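Local structure of phiAB6 tailspike (5JS4) at residues N300-V305 / N389-Y394; T341-N346 / L369-N374; D365-I370 / F385-A390. The protein probably fragments the exopolysaccharide of Acinetobacter baumannii for the phage, acting as a trimeric beta-helical tailspike. All blocks are in the same frame, centred on the assembly; numbering follows the deposited sequence.

Interaction 1: N300-V305 / N389-Y394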
loop_
_atom_site.group_PDB
_atom_site.type_symbol
_atom_site.label_atom_id
_atom_site.label_comp_id
_atom_site.label_asym_id
_atom_site.label_seq_id
_atom_site.Cartn_x
_atom_site.Cartn_y
_atom_site.Cartn_z
ATOM N N ASN A 300 -10.181 -19.366 24.332
ATOM C CA ASN A 300 -10.845 -20.526 23.744
ATOM C C ASN A 300 -11.780 -20.114 22.610
ATOM O O ASN A 300 -12.807 -20.749 22.366
ATOM C CB ASN A 300 -11.577 -21.345 24.818
ATOM C CG ASN A 300 -12.544 -20.519 25.654
ATOM O OD1 ASN A 300 -12.826 -19.356 25.357
ATOM N ND2 ASN A 300 -13.060 -21.130 26.710
ATOM N N GLY A 301 -11.404 -19.045 21.912
ATOM C CA GLY A 301 -12.120 -18.614 20.728
ATOM C C GLY A 301 -12.280 -17.115 20.643
ATOM O O GLY A 301 -12.392 -16.422 21.660
ATOM N N CYS A 302 -12.287 -16.631 19.408
ATOM C CA CYS A 302 -12.519 -15.235 19.099
ATOM C C CYS A 302 -13.944 -15.132 18.575
ATOM O O CYS A 302 -14.223 -15.467 17.423
ATOM C CB CYS A 302 -11.509 -14.776 18.048
ATOM S SG CYS A 302 -11.749 -13.096 17.448
ATOM N N GLY A 303 -14.852 -14.692 19.440
ATOM C CA GLY A 303 -16.279 -14.724 19.139
ATOM C C GLY A 303 -16.832 -13.393 18.676
ATOM O O GLY A 303 -16.131 -12.381 18.653
ATOM N N LYS A 304 -18.105 -13.399 18.294
ATOM C CA LYS A 304 -18.813 -12.159 18.026
ATOM C C LYS A 304 -19.172 -11.513 19.357
ATOM O O LYS A 304 -18.980 -12.106 20.427
ATOM C CB LYS A 304 -20.070 -12.411 17.184
ATOM C CG LYS A 304 -19.783 -13.094 15.857
ATOM C CD LYS A 304 -21.033 -13.241 15.003
ATOM C CE LYS A 304 -20.786 -14.155 13.814
ATOM N NZ LYS A 304 -22.053 -14.539 13.131
ATOM N N VAL A 305 -19.690 -10.294 19.287
ATOM C CA VAL A 305 -20.025 -9.523 20.477
ATOM C C VAL A 305 -21.464 -9.859 20.859
ATOM O O VAL A 305 -22.398 -9.113 20.563
ATOM C CB VAL A 305 -19.803 -8.016 20.227
ATOM C CG1 VAL A 305 -20.113 -7.194 21.471
ATOM C CG2 VAL A 305 -18.362 -7.775 19.793
ATOM N N ASN A 389 -6.572 -8.137 13.594
ATOM C CA ASN A 389 -7.800 -8.927 13.653
ATOM C C ASN A 389 -8.431 -8.854 15.036
ATOM O O ASN A 389 -8.456 -9.830 15.787
ATOM C CB ASN A 389 -7.559 -10.382 13.221
ATOM C CG ASN A 389 -7.362 -10.525 11.721
ATOM O OD1 ASN A 389 -8.125 -11.223 11.037
ATOM N ND2 ASN A 389 -6.353 -9.856 11.193
ATOM N N ALA A 390 -8.935 -7.669 15.358
ATOM C CA ALA A 390 -9.474 -7.389 16.674
ATOM C C ALA A 390 -10.799 -6.663 16.553
ATOM O O ALA A 390 -10.930 -5.727 15.762
ATOM C CB ALA A 390 -8.494 -6.554 17.473
ATOM N N TRP A 391 -11.776 -7.113 17.336
ATOM C CA TRP A 391 -13.065 -6.445 17.449
ATOM C C TRP A 391 -13.118 -5.833 18.838
ATOM O O TRP A 391 -13.204 -6.544 19.837
ATOM C CB TRP A 391 -14.209 -7.428 17.176
ATOM C CG TRP A 391 -14.081 -8.058 15.808
ATOM C CD1 TRP A 391 -13.600 -7.455 14.680
ATOM C CD2 TRP A 391 -14.422 -9.399 15.428
ATOM N NE1 TRP A 391 -13.615 -8.332 13.627
ATOM C CE2 TRP A 391 -14.113 -9.532 14.056
ATOM C CE3 TRP A 391 -14.951 -10.500 16.111
ATOM C CZ2 TRP A 391 -14.315 -10.723 13.355
ATOM C CZ3 TRP A 391 -15.152 -11.684 15.411
ATOM C CH2 TRP A 391 -14.836 -11.784 14.047
ATOM N N LEU A 392 -13.026 -4.505 18.881
ATOM C CA LEU A 392 -12.844 -3.762 20.122
ATOM C C LEU A 392 -14.064 -2.879 20.347
ATOM O O LEU A 392 -14.165 -1.789 19.786
ATOM C CB LEU A 392 -11.556 -2.934 20.048
ATOM C CG LEU A 392 -10.271 -3.736 19.800
ATOM C CD1 LEU A 392 -9.061 -2.815 19.750
ATOM C CD2 LEU A 392 -10.070 -4.817 20.853
ATOM N N TYR A 393 -14.988 -3.371 21.168
ATOM C CA TYR A 393 -16.310 -2.769 21.312
ATOM C C TYR A 393 -16.514 -2.156 22.698
ATOM O O TYR A 393 -16.145 -2.744 23.714
ATOM C CB TYR A 393 -17.399 -3.821 21.072
ATOM C CG TYR A 393 -17.725 -4.132 19.619
ATOM C CD1 TYR A 393 -16.721 -4.384 18.683
ATOM C CD2 TYR A 393 -19.051 -4.222 19.190
ATOM C CE1 TYR A 393 -17.026 -4.687 17.366
ATOM C CE2 TYR A 393 -19.362 -4.531 17.874
ATOM C CZ TYR A 393 -18.345 -4.763 16.965
ATOM O OH TYR A 393 -18.637 -5.067 15.655
ATOM N N TYR A 394 -17.116 -0.970 22.714
ATOM C CA TYR A 394 -17.645 -0.337 23.934
ATOM C C TYR A 394 -16.607 0.109 24.971
ATOM O O TYR A 394 -16.953 0.274 26.143
ATOM C CB TYR A 394 -18.687 -1.236 24.633
ATOM C CG TYR A 394 -19.655 -1.977 23.730
ATOM C CD1 TYR A 394 -20.167 -1.393 22.576
ATOM C CD2 TYR A 394 -20.074 -3.263 24.052
ATOM C CE1 TYR A 394 -21.055 -2.079 21.760
ATOM C CE2 TYR A 394 -20.963 -3.956 23.249
ATOM C CZ TYR A 394 -21.449 -3.363 22.103
ATOM O OH TYR A 394 -22.329 -4.057 21.305
#
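Segment 300-305, an irregular loop, runs beside strand 390-393 at about 35°, with CA atoms still 7.8 Å apart at their nearest pair, Val-305 and Tyr-393, so side chains fill the gap and no hydrogen bond crosses it. The strand belongs to a right-handed parallel beta-helix of the pectate lyase-like kind, and the loop, which leads from strand 296-298 into helix 307-312, lies against the side chains of Trp-391 and Tyr-393.

Val-305 makes the main contact. Its CG2 stands over the face of the Tyr-393 ring, 3.7 Å from the centroid and 12° off the normal, a CH-pi contact. CG1, anti to the backbone N (chi1 -179°), points to Tyr-394 and lies 3.8 Å from its CE2. One valine thus spans two tyrosines, and Tyr-394 goes on to line the malonic acid pocket. The hydroxyl of Tyr-393 is bonded to Tyr-360 of the second subunit, so this ring joins the loop to the trimer interface.

At the other end of the contact the six-membered ring of Trp-391 meets Cys-302 and Gly-303. Cys-302 SG sits obliquely to that ring, 4.7 Å from its centroid, a sulfur-aromatic contact, with CZ3 its nearest atom. Gly-303 comes to the edge: its carbonyl is also the acceptor for the Thr-368 hydroxyl, and its O lies near the indole plane, 3.4 Å from Trp-391 CE3.

Interaction 2: T341-N346 / L369-N374. With MLA (malonic acid), chain D.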
loop_
_atom_site.group_PDB
_atom_site.type_symbol
_atom_site.label_atom_id
_atom_site.label_comp_id
_atom_site.label_asym_id
_atom_site.label_seq_id
_atom_site.Cartn_x
_atom_site.Cartn_y
_atom_site.Cartn_z
ATOM N N THR A 341 -11.837 -14.041 23.664
ATOM C CA THR A 341 -12.980 -13.174 23.888
ATOM C C THR A 341 -12.930 -12.770 25.355
ATOM O O THR A 341 -12.834 -13.628 26.228
ATOM C CB THR A 341 -14.293 -13.914 23.583
ATOM O OG1 THR A 341 -14.221 -14.476 22.267
ATOM C CG2 THR A 341 -15.496 -12.979 23.669
ATOM N N ALA A 342 -12.969 -11.469 25.628
ATOM C CA ALA A 342 -12.923 -10.992 27.005
ATOM C C ALA A 342 -13.797 -9.764 27.182
ATOM O O ALA A 342 -13.710 -8.816 26.402
ATOM C CB ALA A 342 -11.493 -10.689 27.416
ATOM N N ARG A 343 -14.641 -9.795 28.212
ATOM C CA ARG A 343 -15.532 -8.690 28.523
ATOM C C ARG A 343 -15.374 -8.247 29.969
ATOM O O ARG A 343 -14.844 -8.984 30.808
ATOM C CB ARG A 343 -16.993 -9.085 28.265
ATOM C CG ARG A 343 -17.522 -10.198 29.163
ATOM C CD ARG A 343 -19.020 -10.407 29.007
ATOM N NE ARG A 343 -19.799 -9.327 29.616
ATOM C CZ ARG A 343 -20.340 -8.293 28.968
ATOM N NH1 ARG A 343 -20.209 -8.154 27.651
ATOM N NH2 ARG A 343 -21.025 -7.381 29.652
ATOM N N CYS A 344 -15.840 -7.034 30.245
ATOM C CA CYS A 344 -15.997 -6.547 31.603
ATOM C C CYS A 344 -17.483 -6.347 31.857
ATOM O O CYS A 344 -18.150 -5.619 31.116
ATOM C CB CYS A 344 -15.255 -5.231 31.797
ATOM S SG CYS A 344 -15.264 -4.648 33.504
ATOM N N SER A 345 -17.997 -7.012 32.889
ATOM C CA SER A 345 -19.401 -6.906 33.267
ATOM C C SER A 345 -19.551 -5.957 34.448
ATOM O O SER A 345 -18.754 -5.999 35.386
ATOM C CB SER A 345 -19.954 -8.282 33.645
ATOM O OG SER A 345 -19.905 -9.176 32.546
ATOM N N ASN A 346 -20.568 -5.099 34.386
ATOM C CA ASN A 346 -20.926 -4.210 35.496
ATOM C C ASN A 346 -19.781 -3.311 35.966
ATOM O O ASN A 346 -19.611 -3.081 37.164
ATOM C CB ASN A 346 -21.474 -5.035 36.667
ATOM C CG ASN A 346 -22.658 -5.891 36.266
ATOM O OD1 ASN A 346 -22.611 -7.118 36.355
ATOM N ND2 ASN A 346 -23.724 -5.247 35.806
ATOM N N LEU A 369 -12.737 -7.829 22.416
ATOM C CA LEU A 369 -12.765 -7.213 23.743
ATOM C C LEU A 369 -13.984 -6.320 23.866
ATOM O O LEU A 369 -14.286 -5.545 22.957
ATOM C CB LEU A 369 -11.495 -6.408 24.004
ATOM C CG LEU A 369 -10.179 -7.184 23.888
ATOM C CD1 LEU A 369 -9.000 -6.270 24.172
ATOM C CD2 LEU A 369 -10.141 -8.382 24.824
ATOM N N ILE A 370 -14.675 -6.442 24.999
ATOM C CA ILE A 370 -15.977 -5.808 25.201
ATOM C C ILE A 370 -15.987 -5.032 26.520
ATOM O O ILE A 370 -15.719 -5.595 27.581
ATOM C CB ILE A 370 -17.114 -6.852 25.199
ATOM C CG1 ILE A 370 -17.004 -7.792 23.987
ATOM C CG2 ILE A 370 -18.475 -6.169 25.190
ATOM C CD1 ILE A 370 -16.226 -9.065 24.244
ATOM N N ASN A 371 -16.330 -3.747 26.435
ATOM C CA ASN A 371 -16.290 -2.817 27.571
ATOM C C ASN A 371 -14.843 -2.572 28.020
ATOM O O ASN A 371 -13.944 -2.567 27.181
ATOM C CB ASN A 371 -17.213 -3.274 28.718
ATOM C CG ASN A 371 -18.651 -3.457 28.270
ATOM O OD1 ASN A 371 -19.181 -2.648 27.506
ATOM N ND2 ASN A 371 -19.291 -4.518 28.742
ATOM N N PHE A 372 -14.626 -2.375 29.321
ATOM C CA PHE A 372 -13.346 -1.919 29.886
ATOM C C PHE A 372 -13.111 -0.429 29.634
ATOM O O PHE A 372 -13.738 0.183 28.767
ATOM C CB PHE A 372 -12.136 -2.720 29.374
ATOM C CG PHE A 372 -12.156 -4.173 29.747
ATOM C CD1 PHE A 372 -11.746 -4.590 31.007
ATOM C CD2 PHE A 372 -12.554 -5.134 28.826
ATOM C CE1 PHE A 372 -11.750 -5.933 31.347
ATOM C CE2 PHE A 372 -12.560 -6.476 29.160
ATOM C CZ PHE A 372 -12.160 -6.878 30.420
ATOM N N TYR A 373 -12.195 0.139 30.411
ATOM C CA TYR A 373 -11.827 1.545 30.306
ATOM C C TYR A 373 -10.810 1.692 29.174
ATOM O O TYR A 373 -11.128 2.239 28.116
ATOM C CB TYR A 373 -11.276 2.027 31.653
ATOM C CG TYR A 373 -10.987 3.503 31.744
ATOM C CD1 TYR A 373 -12.023 4.426 31.844
ATOM C CD2 TYR A 373 -9.678 3.978 31.767
ATOM C CE1 TYR A 373 -11.765 5.783 31.944
ATOM C CE2 TYR A 373 -9.410 5.335 31.863
ATOM C CZ TYR A 373 -10.458 6.232 31.956
ATOM O OH TYR A 373 -10.199 7.581 32.055
ATOM N N ASN A 374 -9.598 1.192 29.406
ATOM C CA ASN A 374 -8.641 0.932 28.343
ATOM C C ASN A 374 -8.646 -0.565 28.101
ATOM O O ASN A 374 -8.535 -1.347 29.041
ATOM C CB ASN A 374 -7.232 1.393 28.733
ATOM C CG ASN A 374 -7.147 2.889 28.978
ATOM O OD1 ASN A 374 -6.551 3.335 29.962
ATOM N ND2 ASN A 374 -7.731 3.673 28.084
HETATM C C1 MLA D . -24.393 -3.787 27.118
HETATM O O1A MLA D . -25.439 -4.365 27.485
HETATM O O1B MLA D . -24.054 -2.625 27.427
HETATM C C2 MLA D . -23.451 -4.565 26.192
HETATM C C3 MLA D . -22.388 -5.332 26.994
HETATM O O3A MLA D . -21.790 -6.254 26.403
HETATM O O3B MLA D . -22.170 -4.980 28.173
#
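Ala-342 pairs with Leu-369 and Arg-343 with Ile-370 in parallel register, two neighbouring rungs of the beta-helix, the touching backbones running within 12° of each other.

The backbone bonds are Ile-370 N to Ala-342 O, 2.9 Å, and Cys-344 N to Ile-370 O, 3.0 Å. Beyond the end of strand 369-370 the pairing passes to a side chain: the amide of Asn-371 takes over, its ND2 giving a hydrogen bond of 2.9 Å to Cys-344 O, tilted 19° from the amide plane.

Apolar contacts lie on both faces. On one, Leu-369 CD2 meets Ala-342 CB; on the other, Ile-370 CB lies beside Arg-343 CB, and Ile-370 CD1 reaches Thr-341 CG2. Phe-372 folds back towards strand 341-345 and receives Cys-344 CB over the centre of its ring, 3.5 Å from the centroid, while Ala-342 O comes to the ring edge. Phe-354 of strand 353-358, in another sheet of the helix, meets the same ring.

The polar group is built round malonic acid, probably a crystallisation component, in a pocket completed by Tyr-310 and Tyr-394. Arg-343 and Asn-371 reach out together toward it, with guanidinium and amide planes 83° apart. Arg-343 bends at chi3, and its NE is held by Ser-345 OG in the guanidinium plane, which helps fix the group's rotation. The two remaining nitrogens grip one carboxyl group, NH1 on O3A at 2.8 Å and NH2 on O3B. The latter oxygen has a second donor, Asn-371 ND2, 3.0 Å from malonic acid O3B in a nearly straight bond.

Interaction 3: D365-I370 / F385-A390; sequences DHITLI and FNFTNA
The imidazole of His-366 has Asn-389 CB centred over one face, 4.1 Å from the ring centroid and 2° off the normal, while the CG of its own neighbour Asp-365 lies at the ring edge in plane. This is a stack of like corners in a parallel beta-helix: the chain turns at His-366 and, one coil later, at Asn-389, both in left-handed backbone conformation. The two side chains leave their corners in a common direction, ring and amide planes 28° apart. The amide is held by a bond from its ND2 to Thr-388 OG1, 2.7 Å and in the amide plane, and this hydroxyl also meets His-416 O of the next coil. The pair lies at a subunit interface, where Asp-365 of the second subunit packs on His-366.

Round the corner the parallel pairs are Asp-365 with Thr-388 and Ile-367 with Ala-390. His-366 N reaches Thr-388 O in a long bond of 3.3 Å, and Ile-367 N reaches Asn-389 O at 3.1 Å. On one side of the turn Asp-365 CB meets Thr-388 CG2. On the other, Ile-367 CG1, placed between the backbone N and the carbonyl carbon (chi1 66°), touches Ala-390 CB at 3.7 Å. Its outermost carbon, CD1, crosses to the Phe-387 ring at 4.1 Å from CZ.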
loop_
_atom_site.group_PDB
_atom_site.type_symbol
_atom_site.label_atom_id
_atom_site.label_comp_id
_atom_site.label_asym_id
_atom_site.label_seq_id
_atom_site.Cartn_x
_atom_site.Cartn_y
_atom_site.Cartn_z
ATOM N N ASP A 365 -3.449 -11.054 18.157
ATOM C CA ASP A 365 -4.311 -11.347 17.017
ATOM C C ASP A 365 -5.526 -12.186 17.364
ATOM O O ASP A 365 -5.492 -13.019 18.271
ATOM C CB ASP A 365 -3.522 -12.030 15.903
ATOM C CG ASP A 365 -2.933 -13.346 16.333
ATOM O OD1 ASP A 365 -1.848 -13.327 16.927
ATOM O OD2 ASP A 365 -3.545 -14.401 16.062
ATOM N N HIS A 366 -6.595 -11.956 16.608
ATOM C CA HIS A 366 -7.844 -12.697 16.749
ATOM C C HIS A 366 -8.379 -12.570 18.163
ATOM O O HIS A 366 -8.481 -13.551 18.903
ATOM C CB HIS A 366 -7.654 -14.158 16.333
ATOM C CG HIS A 366 -7.251 -14.318 14.901
ATOM N ND1 HIS A 366 -8.156 -14.595 13.901
ATOM C CD2 HIS A 366 -6.045 -14.210 14.296
ATOM C CE1 HIS A 366 -7.522 -14.668 12.744
ATOM N NE2 HIS A 366 -6.241 -14.437 12.956
ATOM N N ILE A 367 -8.707 -11.333 18.529
ATOM C CA ILE A 367 -9.298 -11.049 19.828
ATOM C C ILE A 367 -10.586 -10.247 19.690
ATOM O O ILE A 367 -10.787 -9.511 18.718
ATOM C CB ILE A 367 -8.317 -10.318 20.778
ATOM C CG1 ILE A 367 -7.968 -8.910 20.268
ATOM C CG2 ILE A 367 -7.061 -11.160 20.972
ATOM C CD1 ILE A 367 -7.187 -8.075 21.263
ATOM N N THR A 368 -11.453 -10.420 20.680
ATOM C CA THR A 368 -12.676 -9.648 20.812
ATOM C C THR A 368 -12.732 -9.149 22.246
ATOM O O THR A 368 -12.754 -9.953 23.178
ATOM C CB THR A 368 -13.908 -10.511 20.503
ATOM O OG1 THR A 368 -13.783 -11.049 19.186
ATOM C CG2 THR A 368 -15.189 -9.692 20.589
ATOM N N LEU A 369 -12.737 -7.829 22.416
ATOM C CA LEU A 369 -12.765 -7.213 23.743
ATOM C C LEU A 369 -13.984 -6.320 23.866
ATOM O O LEU A 369 -14.286 -5.545 22.957
ATOM C CB LEU A 369 -11.495 -6.408 24.004
ATOM C CG LEU A 369 -10.179 -7.184 23.888
ATOM C CD1 LEU A 369 -9.000 -6.270 24.172
ATOM C CD2 LEU A 369 -10.141 -8.382 24.824
ATOM N N ILE A 370 -14.675 -6.442 24.999
ATOM C CA ILE A 370 -15.977 -5.808 25.201
ATOM C C ILE A 370 -15.987 -5.032 26.520
ATOM O O ILE A 370 -15.719 -5.595 27.581
ATOM C CB ILE A 370 -17.114 -6.852 25.199
ATOM C CG1 ILE A 370 -17.004 -7.792 23.987
ATOM C CG2 ILE A 370 -18.475 -6.169 25.190
ATOM C CD1 ILE A 370 -16.226 -9.065 24.244
ATOM N N PHE A 385 5.918 -4.487 17.507
ATOM C CA PHE A 385 4.625 -4.712 18.148
ATOM C C PHE A 385 3.573 -4.913 17.063
ATOM O O PHE A 385 3.257 -3.983 16.325
ATOM C CB PHE A 385 4.281 -3.495 19.013
ATOM C CG PHE A 385 3.055 -3.664 19.873
ATOM C CD1 PHE A 385 1.788 -3.392 19.368
ATOM C CD2 PHE A 385 3.170 -4.049 21.204
ATOM C CE1 PHE A 385 0.663 -3.520 20.166
ATOM C CE2 PHE A 385 2.046 -4.186 22.006
ATOM C CZ PHE A 385 0.792 -3.919 21.488
ATOM N N ASN A 386 3.036 -6.125 16.966
ATOM C CA ASN A 386 2.123 -6.476 15.886
ATOM C C ASN A 386 0.740 -6.809 16.423
ATOM O O ASN A 386 0.591 -7.665 17.294
ATOM C CB ASN A 386 2.700 -7.638 15.088
ATOM C CG ASN A 386 4.072 -7.325 14.526
ATOM O OD1 ASN A 386 5.045 -8.041 14.785
ATOM N ND2 ASN A 386 4.166 -6.238 13.774
ATOM N N PHE A 387 -0.260 -6.119 15.881
ATOM C CA PHE A 387 -1.628 -6.146 16.383
ATOM C C PHE A 387 -2.566 -6.299 15.187
ATOM O O PHE A 387 -2.568 -5.454 14.299
ATOM C CB PHE A 387 -1.905 -4.826 17.114
ATOM C CG PHE A 387 -3.156 -4.825 17.945
ATOM C CD1 PHE A 387 -4.405 -4.695 17.357
ATOM C CD2 PHE A 387 -3.081 -4.918 19.326
ATOM C CE1 PHE A 387 -5.556 -4.682 18.132
ATOM C CE2 PHE A 387 -4.225 -4.902 20.103
ATOM C CZ PHE A 387 -5.465 -4.786 19.506
ATOM N N THR A 388 -3.355 -7.370 15.151
ATOM C CA THR A 388 -4.255 -7.587 14.016
ATOM C C THR A 388 -5.518 -8.364 14.375
ATOM O O THR A 388 -5.530 -9.148 15.318
ATOM C CB THR A 388 -3.527 -8.301 12.847
ATOM O OG1 THR A 388 -4.311 -8.198 11.649
ATOM C CG2 THR A 388 -3.255 -9.779 13.167
ATOM N N ASN A 389 -6.572 -8.137 13.594
ATOM C CA ASN A 389 -7.800 -8.927 13.653
ATOM C C ASN A 389 -8.431 -8.854 15.036
ATOM O O ASN A 389 -8.456 -9.830 15.787
ATOM C CB ASN A 389 -7.559 -10.382 13.221
ATOM C CG ASN A 389 -7.362 -10.525 11.721
ATOM O OD1 ASN A 389 -8.125 -11.223 11.037
ATOM N ND2 ASN A 389 -6.353 -9.856 11.193
ATOM N N ALA A 390 -8.935 -7.669 15.358
ATOM C CA ALA A 390 -9.474 -7.389 16.674
ATOM C C ALA A 390 -10.799 -6.663 16.553
ATOM O O ALA A 390 -10.930 -5.727 15.762
ATOM C CB ALA A 390 -8.494 -6.554 17.473
#

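Interactions 2 and 3 join successive coils of one parallel beta-helix (strands 340-345, 362-370 and 381-393, in that order); interaction 1 bridges coils further apart. Interactions 1 and 3 have centres about 8 Å apart and share Asn-389 and Ala-390; interactions 2 and 3 share Leu-369 and Ile-370, centres about 14 Å apart; interactions 1 and 2 are about 10 Å apart. Along the chain the loop 300-305 comes first and reaches past the intervening strands to 389-394, with interaction 2 between its ends. Thr-341 and Thr-368 tie that loop to strands of the other two contacts. The corner of interaction 3 faces neighbouring subunits, whereas Tyr-394 and interaction 2 meet at the malonic acid pocket.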